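PDB 2B78: methyltransferase from Streptococcus mutans, which is probably an S-adenosyl-L-methionine-dependent methyltransferase that acts on RNA, although its own substrate is not established. Local coordinates for residues 78-82 / 138-143. Sequence-based numbering, arbitrary orientation.
Sequences FQWSK and AFRQVY
The carbonyl oxygen of Phe-78 is gripped by two donors from the same face of its plane, Ser-81 OG at 2.9 Å and the backbone N of Lys-82, and Val-142 CG1 lies against it at 3.8 Å from across a helix pair. The partners are helices 71-83 and 132-142, whose local axes cross at -44° with N-to-C directions broadly the same and a closest approach of 10.1 Å, next to the mixed sheet that includes strands 96-101 and 110-115. Lys-82 NZ donates to Val-142 O at 2.7 Å, nearly in line with the C=O bond (163° at the oxygen). It thus binds the carbonyl of the last helical residue before Tyr-143 leaves helical geometry, where its charge probably complements the helix dipole. Lys-82 reaches this carbonyl fully extended, CG anti to its own nitrogen, and its methylene chain runs over one face of the Tyr-143 ring, CD 4.0 Å from the centroid. NZ makes an off-centre cation-pi contact with the same ring. Val-142 packs against Phe-78, Gln-79 and Lys-82: CG2 meets Phe-78 CB at 3.9 Å and also Gln-79 CG, while CG1 lies against Lys-82 CD. Further toward the N-terminal end of the two segments, the rings of Phe-78 and Phe-139 form a T-shaped pair, planes at 83°, in which the Phe-139 edge points at the Phe-78 face; Phe-100 and Phe-121 of the sheet extend this aromatic core. Finally, one water joins Ser-81 of helix 71-83 to Tyr-143, just past the end of helix 132-142, donating to Ser-81 OG at 2.7 Å and hydrogen-bonding to Tyr-143 OH.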
loop_
_atom_site.group_PDB
_atom_site.type_symbol
_atom_site.label_atom_id
_atom_site.label_comp_id
_atom_site.label_asym_id
_atom_site.label_seq_id
_atom_site.Cartn_x
_atom_site.Cartn_y
_atom_site.Cartn_z
ATOM N N PHE A 78 6.238 -15.005 -13.067
ATOM C CA PHE A 78 6.797 -13.685 -13.333
ATOM C C PHE A 78 6.675 -13.273 -14.796
ATOM O O PHE A 78 6.569 -12.087 -15.096
ATOM C CB PHE A 78 8.255 -13.612 -12.860
ATOM C CG PHE A 78 8.414 -13.747 -11.366
ATOM C CD1 PHE A 78 7.554 -13.074 -10.497
ATOM C CD2 PHE A 78 9.422 -14.543 -10.823
ATOM C CE1 PHE A 78 7.691 -13.194 -9.114
ATOM C CE2 PHE A 78 9.571 -14.672 -9.439
ATOM C CZ PHE A 78 8.706 -13.997 -8.585
ATOM N N GLN A 79 6.686 -14.239 -15.710
ATOM C CA GLN A 79 6.542 -13.913 -17.130
ATOM C C GLN A 79 5.154 -13.327 -17.354
ATOM O O GLN A 79 4.982 -12.393 -18.137
ATOM C CB GLN A 79 6.714 -15.162 -18.007
ATOM C CG GLN A 79 8.153 -15.624 -18.221
ATOM C CD GLN A 79 8.236 -16.962 -18.968
ATOM O OE1 GLN A 79 9.266 -17.294 -19.561
ATOM N NE2 GLN A 79 7.154 -17.734 -18.928
ATOM N N TRP A 80 4.161 -13.866 -16.652
ATOM C CA TRP A 80 2.792 -13.379 -16.790
ATOM C C TRP A 80 2.633 -11.993 -16.159
ATOM O O TRP A 80 2.001 -11.106 -16.732
ATOM C CB TRP A 80 1.797 -14.345 -16.124
ATOM C CG TRP A 80 1.466 -15.586 -16.902
ATOM C CD1 TRP A 80 1.907 -16.856 -16.650
ATOM C CD2 TRP A 80 0.594 -15.682 -18.041
ATOM N NE1 TRP A 80 1.363 -17.736 -17.560
ATOM C CE2 TRP A 80 0.557 -17.044 -18.426
ATOM C CE3 TRP A 80 -0.155 -14.751 -18.775
ATOM C CZ2 TRP A 80 -0.208 -17.498 -19.509
ATOM C CZ3 TRP A 80 -0.918 -15.204 -19.857
ATOM C CH2 TRP A 80 -0.934 -16.566 -20.212
ATOM N N SER A 81 3.198 -11.807 -14.973
ATOM C CA SER A 81 3.087 -10.522 -14.294
ATOM C C SER A 81 3.792 -9.435 -15.100
ATOM O O SER A 81 3.343 -8.286 -15.147
ATOM C CB SER A 81 3.671 -10.614 -12.878
ATOM O OG SER A 81 5.049 -10.950 -12.900
ATOM N N LYS A 82 4.893 -9.803 -15.743
ATOM C CA LYS A 82 5.655 -8.862 -16.561
ATOM C C LYS A 82 4.870 -8.454 -17.807
ATOM O O LYS A 82 4.819 -7.280 -18.163
ATOM C CB LYS A 82 6.988 -9.495 -16.980
ATOM C CG LYS A 82 7.837 -8.630 -17.912
ATOM C CD LYS A 82 9.221 -9.239 -18.102
ATOM C CE LYS A 82 10.152 -8.305 -18.862
ATOM N NZ LYS A 82 11.538 -8.874 -18.965
ATOM N N ALA A 138 14.321 -17.301 -10.230
ATOM C CA ALA A 138 13.330 -17.224 -11.297
ATOM C C ALA A 138 13.107 -15.780 -11.726
ATOM O O ALA A 138 12.959 -15.494 -12.920
ATOM C CB ALA A 138 12.009 -17.824 -10.827
ATOM N N PHE A 139 13.073 -14.867 -10.758
ATOM C CA PHE A 139 12.859 -13.451 -11.065
ATOM C C PHE A 139 14.011 -12.878 -11.888
ATOM O O PHE A 139 13.789 -12.177 -12.881
ATOM C CB PHE A 139 12.706 -12.619 -9.781
ATOM C CG PHE A 139 12.447 -11.153 -10.038
ATOM C CD1 PHE A 139 11.151 -10.683 -10.220
ATOM C CD2 PHE A 139 13.503 -10.252 -10.141
ATOM C CE1 PHE A 139 10.911 -9.334 -10.501
ATOM C CE2 PHE A 139 13.279 -8.909 -10.422
ATOM C CZ PHE A 139 11.975 -8.448 -10.603
ATOM N N ARG A 140 15.242 -13.171 -11.476
ATOM C CA ARG A 140 16.395 -12.651 -12.191
ATOM C C ARG A 140 16.434 -13.089 -13.648
ATOM O O ARG A 140 16.962 -12.373 -14.493
ATOM C CB ARG A 140 17.693 -13.038 -11.478
ATOM C CG ARG A 140 17.830 -12.383 -10.113
ATOM C CD ARG A 140 19.144 -12.735 -9.426
ATOM N NE ARG A 140 20.280 -11.963 -9.932
ATOM C CZ ARG A 140 21.527 -12.099 -9.487
ATOM N NH1 ARG A 140 21.797 -12.979 -8.531
ATOM N NH2 ARG A 140 22.507 -11.353 -9.988
ATOM N N GLN A 141 15.873 -14.250 -13.961
ATOM C CA GLN A 141 15.877 -14.684 -15.357
ATOM C C GLN A 141 14.869 -13.869 -16.167
ATOM O O GLN A 141 15.138 -13.467 -17.301
ATOM C CB GLN A 141 15.538 -16.172 -15.485
ATOM C CG GLN A 141 15.470 -16.616 -16.942
ATOM C CD GLN A 141 15.172 -18.092 -17.129
ATOM O OE1 GLN A 141 15.834 -18.948 -16.551
ATOM N NE2 GLN A 141 14.183 -18.395 -17.963
ATOM N N VAL A 142 13.707 -13.616 -15.574
ATOM C CA VAL A 142 12.654 -12.866 -16.247
ATOM C C VAL A 142 12.959 -11.369 -16.340
ATOM O O VAL A 142 12.628 -10.724 -17.340
ATOM C CB VAL A 142 11.300 -13.091 -15.532
ATOM C CG1 VAL A 142 10.195 -12.264 -16.199
ATOM C CG2 VAL A 142 10.955 -14.579 -15.564
ATOM N N TYR A 143 13.595 -10.827 -15.302
ATOM C CA TYR A 143 13.968 -9.405 -15.256
ATOM C C TYR A 143 15.471 -9.348 -15.017
ATOM O O TYR A 143 15.918 -9.011 -13.922
ATOM C CB TYR A 143 13.261 -8.707 -14.093
ATOM C CG TYR A 143 11.802 -8.381 -14.329
ATOM C CD1 TYR A 143 11.431 -7.249 -15.063
ATOM C CD2 TYR A 143 10.797 -9.167 -13.779
ATOM C CE1 TYR A 143 10.093 -6.906 -15.234
ATOM C CE2 TYR A 143 9.446 -8.832 -13.942
ATOM C CZ TYR A 143 9.106 -7.698 -14.667
ATOM O OH TYR A 143 7.788 -7.340 -14.798
HETATM O O HOH W 1 6.367 -8.568 -12.860
#